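Local coordinates for armadillo repeat protein arm00016 (Synthetic construct, PDB 4D4E), which serves as a computationally designed armadillo repeat scaffold, probably intended to recognise extended peptides in a modular way, at residues Asn241-Ala244 / Ala245-Phe249; His233-Glu236 / Glu237-Lys240. One frame throughout, in Å; residues are numbered along the deposited sequence.

Overall arrangement
The chain is an all-helical armadillo solenoid, and both contacts sit near its C-terminal end. After helix 223-229 the chain passes through a loop and enters helix 236-248. Contact 2 comes first: residues 233-236 close the loop onto 237-240, the first turn of that helix. Contact 1 follows directly, where 241-244 meet 245-249 farther along the same helix. The two contacts adjoin in sequence and neither nest nor cross. Their centres are about 12 Å apart. Helix 194-208 is touched by side chains of both, while contact 1 also packs on helices 212-221 and 223-229.

Contact 1: residues Asn241-Ala244 / Ala245-Phe249; sequences NAQA and ALEAF
In the last helix of the armadillo solenoid, 236-248, residues Asn241 to Ala244 meet Ala245 to Ala248 by regular alpha-helical i to i+4 bonding. Ala245 N donates to Asn241 O at 2.9 Å, and Leu246 N donates to Ala242 O at 3.0 Å. Glu247 N bonds Gln243 O, and Ala248 N bonds Ala244 O. Asn241 O also bonds a glycerol, probably from the crystallisation liquor. The side chains then sort by helix face. Ala245 CB lies alongside the carbonyl oxygens of Asn241 and Ala242. Leu246 reaches back over the previous turn, with its CG 3.5 Å from Ala242 O. The Ala245 and Leu246 side chains both touch Leu227 of helix 223-229, and the small, buried Ala245 also packs on Ala205 of helix 194-208. On a more polar face, Gln243 and Glu247 are one turn apart. The glutamine has CG roughly anti to the backbone N (chi1 -152°). Its chain bends at chi2, and the turn of the amide puts NE2 on the side of Glu247. Gln243 NE2 comes within 2.6 Å of Glu247 OE2. The glutamate chain is extended beyond CG, and its CB and CG pass beside Gln243 O. The amide and carboxylate planes stand 81° apart, so the two groups are not stacked. Glu247 OE1 is turned farther off, at 3.8 Å from Gln243 NE2. Phe249 N makes a weak bond of 3.2 Å to Leu246 O. The phenyl ring packs on Leu224, Leu218, Lys215 and Glu219. It also turns its edge to the preceding helical turn, placing Phe249 CD1 3.7 Å from Ala245 O, which lies in the plane of the ring.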
ATOM      1  N   ASN A 241      -1.010  21.637   3.173  1.00 31.29           N
ATOM      2  CA  ASN A 241      -0.681  20.389   3.868  1.00 29.10           C
ATOM      3  C   ASN A 241       0.596  20.488   4.662  1.00 30.63           C
ATOM      4  O   ASN A 241       0.648  19.989   5.781  1.00 29.10           O
ATOM      5  CB  ASN A 241      -0.617  19.252   2.876  1.00 29.95           C
ATOM      6  CG  ASN A 241      -1.975  19.022   2.219  1.00 32.35           C
ATOM      7  OD1 ASN A 241      -2.942  19.669   2.601  1.00 33.28           O
ATOM      8  ND2 ASN A 241      -2.038  18.159   1.232  1.00 32.68           N
ATOM      9  N   ALA A 242       1.594  21.187   4.102  1.00 27.49           N
ATOM     10  CA  ALA A 242       2.932  21.327   4.695  1.00 28.49           C
ATOM     11  C   ALA A 242       2.865  22.183   5.916  1.00 30.68           C
ATOM     12  O   ALA A 242       3.589  21.978   6.895  1.00 26.78           O
ATOM     13  CB  ALA A 242       3.868  21.986   3.719  1.00 28.46           C
ATOM     14  N   GLN A 243       2.008  23.183   5.841  1.00 34.11           N
ATOM     15  CA  GLN A 243       1.847  24.046   6.970  1.00 39.15           C
ATOM     16  C   GLN A 243       1.088  23.338   8.100  1.00 34.99           C
ATOM     17  O   GLN A 243       1.459  23.449   9.262  1.00 35.03           O
ATOM     18  CB  GLN A 243       1.145  25.323   6.570  1.00 42.57           C
ATOM     19  CG  GLN A 243       1.597  26.393   7.525  1.00 53.30           C
ATOM     20  CD  GLN A 243       0.526  27.397   7.752  1.00 64.36           C
ATOM     21  OE1 GLN A 243       0.258  28.227   6.890  1.00 68.44           O
ATOM     22  NE2 GLN A 243      -0.102  27.336   8.917  1.00 68.46           N
ATOM     23  N   ALA A 244       0.044  22.604   7.737  1.00 36.05           N
ATOM     24  CA  ALA A 244      -0.686  21.793   8.710  1.00 37.02           C
ATOM     25  C   ALA A 244       0.243  20.740   9.356  1.00 36.74           C
ATOM     26  O   ALA A 244       0.044  20.398  10.502  1.00 35.89           O
ATOM     27  CB  ALA A 244      -1.900  21.112   8.065  1.00 38.41           C
ATOM     28  N   ALA A 245       1.242  20.233   8.622  1.00 30.57           N
ATOM     29  CA  ALA A 245       2.262  19.336   9.218  1.00 30.63           C
ATOM     30  C   ALA A 245       3.180  20.039  10.197  1.00 33.51           C
ATOM     31  O   ALA A 245       3.589  19.452  11.227  1.00 35.48           O
ATOM     32  CB  ALA A 245       3.103  18.644   8.132  1.00 29.34           C
ATOM     33  N   LEU A 246       3.569  21.270   9.854  1.00 31.94           N
ATOM     34  CA  LEU A 246       4.411  22.069  10.726  1.00 35.95           C
ATOM     35  C   LEU A 246       3.604  22.375  12.016  1.00 40.90           C
ATOM     36  O   LEU A 246       4.138  22.409  13.136  1.00 39.78           O
ATOM     37  CB  LEU A 246       4.844  23.344   9.987  1.00 35.30           C
ATOM     38  CG  LEU A 246       6.063  23.231   9.050  1.00 36.56           C
ATOM     39  CD1 LEU A 246       6.232  24.489   8.188  1.00 34.51           C
ATOM     40  CD2 LEU A 246       7.380  22.847   9.780  1.00 30.87           C
ATOM     41  N   GLU A 247       2.298  22.552  11.853  1.00 42.81           N
ATOM     42  CA  GLU A 247       1.459  22.834  13.012  1.00 50.97           C
ATOM     43  C   GLU A 247       1.193  21.639  13.927  1.00 47.35           C
ATOM     44  O   GLU A 247       0.980  21.832  15.110  1.00 45.76           O
ATOM     45  CB  GLU A 247       0.160  23.501  12.606  1.00 55.04           C
ATOM     46  CG  GLU A 247       0.337  25.006  12.462  1.00 67.81           C
ATOM     47  CD  GLU A 247      -0.789  25.635  11.674  1.00 73.36           C
ATOM     48  OE1 GLU A 247      -1.746  24.904  11.316  1.00 74.95           O
ATOM     49  OE2 GLU A 247      -0.711  26.851  11.409  1.00 75.42           O
ATOM     50  N   ALA A 248       1.208  20.426  13.376  1.00 44.49           N
ATOM     51  CA  ALA A 248       1.233  19.192  14.189  1.00 41.68           C
ATOM     52  C   ALA A 248       2.421  19.112  15.150  1.00 45.37           C
ATOM     53  O   ALA A 248       2.296  18.543  16.221  1.00 45.31           O
ATOM     54  CB  ALA A 248       1.185  17.961  13.315  1.00 37.26           C
ATOM     55  N   PHE A 249       3.571  19.687  14.800  1.00 48.52           N
ATOM     56  CA  PHE A 249       4.675  19.753  15.751  1.00 55.56           C
ATOM     57  C   PHE A 249       4.365  20.637  16.935  1.00 64.99           C
ATOM     58  O   PHE A 249       5.164  20.693  17.857  1.00 68.99           O
ATOM     59  CB  PHE A 249       5.886  20.390  15.098  1.00 62.15           C
ATOM     60  CG  PHE A 249       6.835  19.417  14.539  1.00 65.39           C
ATOM     61  CD1 PHE A 249       6.659  18.924  13.257  1.00 66.12           C
ATOM     62  CD2 PHE A 249       7.900  18.971  15.300  1.00 69.83           C
ATOM     63  CE1 PHE A 249       7.545  17.991  12.735  1.00 72.46           C
ATOM     64  CE2 PHE A 249       8.790  18.045  14.788  1.00 67.76           C
ATOM     65  CZ  PHE A 249       8.617  17.551  13.506  1.00 70.77           C
TER

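Contact 2: residues His233-Glu236 / Glu237-Lys240; sequences HANE and EVQK
The His233 imidazole carries Val238 CG1 over one face, 3.7 Å above the ring plane and offset toward the rim, in a CH-pi contact. Asn235 CA lies at the ring edge. ND1 accepts the Asn235 backbone N in the ring plane, at 3.0 Å and nearly straight. If the ring is neutral, its proton is therefore probably on NE2. This bond is likely to hold the rotation of the ring, with one face on Val238. Both residues also touch Ile197 of helix 194-208. The Gln239 amide reaches back along the loop. Its NE2 donates to His233 O at 2.8 Å with a 161° angle, the acceptor lying near the amide plane. A leucine in place of Gln239 would probably leave His233 O without this donor and the loop less firmly tied to the helix. On the outer side, Glu236 and Lys240 run side by side. Glu236 OE1 and Lys240 NZ stay 4.0 Å apart, beyond a salt bridge. The Asn235 side chain points CG anti to its own backbone N (chi1 -179°), which carries OD1 to the start of the helix. Asn235 OD1 accepts from Val238 N at 3.0 Å and, weakly, from Glu237 N at 2.7 Å. Asn235 O takes Gln239 N as the first main-chain bond. The arrangement is an asparagine N-cap, opening helix 236-248 of the armadillo solenoid.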
ATOM      1  N   HIS A 233       6.074  25.818  -2.589  1.00 27.77           N
ATOM      2  CA  HIS A 233       5.880  24.923  -3.686  1.00 24.92           C
ATOM      3  C   HIS A 233       4.798  25.510  -4.582  1.00 27.77           C
ATOM      4  O   HIS A 233       3.867  26.143  -4.067  1.00 30.16           O
ATOM      5  CB  HIS A 233       5.380  23.595  -3.122  1.00 23.22           C
ATOM      6  CG  HIS A 233       5.313  22.510  -4.150  1.00 24.26           C
ATOM      7  ND1 HIS A 233       4.274  22.407  -5.033  1.00 23.77           N
ATOM      8  CD2 HIS A 233       6.167  21.499  -4.446  1.00 25.14           C
ATOM      9  CE1 HIS A 233       4.483  21.380  -5.843  1.00 28.50           C
ATOM     10  NE2 HIS A 233       5.636  20.827  -5.522  1.00 28.05           N
ATOM     11  N   ALA A 234       4.866  25.261  -5.901  1.00 26.24           N
ATOM     12  CA  ALA A 234       3.868  25.811  -6.858  1.00 29.92           C
ATOM     13  C   ALA A 234       2.407  25.529  -6.533  1.00 31.78           C
ATOM     14  O   ALA A 234       1.529  26.405  -6.759  1.00 32.50           O
ATOM     15  CB  ALA A 234       4.167  25.368  -8.300  1.00 28.29           C
ATOM     16  N   ASN A 235       2.138  24.344  -5.981  1.00 31.38           N
ATOM     17  CA  ASN A 235       0.776  23.929  -5.701  1.00 33.23           C
ATOM     18  C   ASN A 235       0.319  24.403  -4.312  1.00 34.46           C
ATOM     19  O   ASN A 235       0.991  24.165  -3.284  1.00 32.24           O
ATOM     20  CB  ASN A 235       0.667  22.390  -5.839  1.00 33.20           C
ATOM     21  CG  ASN A 235      -0.743  21.871  -5.586  1.00 33.67           C
ATOM     22  OD1 ASN A 235      -1.207  21.834  -4.451  1.00 37.42           O
ATOM     23  ND2 ASN A 235      -1.450  21.516  -6.652  1.00 34.16           N
ATOM     24  N   GLU A 236      -0.846  25.041  -4.247  1.00 38.16           N
ATOM     25  CA  GLU A 236      -1.245  25.595  -2.934  1.00 42.07           C
ATOM     26  C   GLU A 236      -1.737  24.517  -1.948  1.00 36.55           C
ATOM     27  O   GLU A 236      -1.617  24.653  -0.778  1.00 37.46           O
ATOM     28  CB  GLU A 236      -2.189  26.805  -3.048  1.00 48.52           C
ATOM     29  CG  GLU A 236      -3.688  26.566  -2.968  1.00 54.84           C
ATOM     30  CD  GLU A 236      -4.410  27.872  -2.679  1.00 65.49           C
ATOM     31  OE1 GLU A 236      -4.006  28.583  -1.720  1.00 66.49           O
ATOM     32  OE2 GLU A 236      -5.343  28.217  -3.436  1.00 72.75           O
ATOM     33  N   GLU A 237      -2.247  23.433  -2.477  1.00 39.27           N
ATOM     34  CA  GLU A 237      -2.684  22.317  -1.631  1.00 43.43           C
ATOM     35  C   GLU A 237      -1.468  21.756  -0.874  1.00 37.94           C
ATOM     36  O   GLU A 237      -1.536  21.557   0.320  1.00 39.65           O
ATOM     37  CB  GLU A 237      -3.402  21.264  -2.498  1.00 45.73           C
ATOM     38  CG  GLU A 237      -3.839  19.995  -1.789  1.00 59.88           C
ATOM     39  CD  GLU A 237      -4.950  20.222  -0.771  1.00 65.33           C
ATOM     40  OE1 GLU A 237      -5.425  21.377  -0.618  1.00 72.80           O
ATOM     41  OE2 GLU A 237      -5.348  19.223  -0.121  1.00 74.49           O
ATOM     42  N   VAL A 238      -0.379  21.493  -1.590  1.00 32.69           N
ATOM     43  CA  VAL A 238       0.908  21.119  -0.985  1.00 31.52           C
ATOM     44  C   VAL A 238       1.366  22.125   0.088  1.00 31.03           C
ATOM     45  O   VAL A 238       1.744  21.692   1.175  1.00 28.75           O
ATOM     46  CB  VAL A 238       2.022  20.963  -2.055  1.00 32.52           C
ATOM     47  CG1 VAL A 238       3.390  20.698  -1.431  1.00 29.50           C
ATOM     48  CG2 VAL A 238       1.678  19.884  -3.083  1.00 31.39           C
ATOM     49  N   GLN A 239       1.371  23.446  -0.204  1.00 29.85           N
ATOM     50  CA  GLN A 239       1.756  24.456   0.811  1.00 29.32           C
ATOM     51  C   GLN A 239       0.935  24.283   2.087  1.00 28.74           C
ATOM     52  O   GLN A 239       1.457  24.374   3.190  1.00 26.91           O
ATOM     53  CB  GLN A 239       1.559  25.937   0.324  1.00 30.89           C
ATOM     54  CG  GLN A 239       2.199  26.248  -1.005  1.00 28.54           C
ATOM     55  CD  GLN A 239       2.071  27.719  -1.377  1.00 32.34           C
ATOM     56  OE1 GLN A 239       1.365  28.478  -0.722  1.00 30.69           O
ATOM     57  NE2 GLN A 239       2.810  28.135  -2.389  1.00 28.98           N
ATOM     58  N   LYS A 240      -0.360  24.067   1.896  1.00 30.71           N
ATOM     59  CA  LYS A 240      -1.313  24.036   2.972  1.00 34.96           C
ATOM     60  C   LYS A 240      -1.138  22.788   3.836  1.00 31.87           C
ATOM     61  O   LYS A 240      -1.098  22.866   5.059  1.00 27.93           O
ATOM     62  CB  LYS A 240      -2.706  24.012   2.368  1.00 40.45           C
ATOM     63  CG  LYS A 240      -3.262  25.396   2.128  1.00 49.19           C
ATOM     64  CD  LYS A 240      -4.513  25.311   1.284  1.00 54.00           C
ATOM     65  CE  LYS A 240      -5.284  26.610   1.405  1.00 65.57           C
ATOM     66  NZ  LYS A 240      -6.544  26.520   0.621  1.00 71.46           N
TER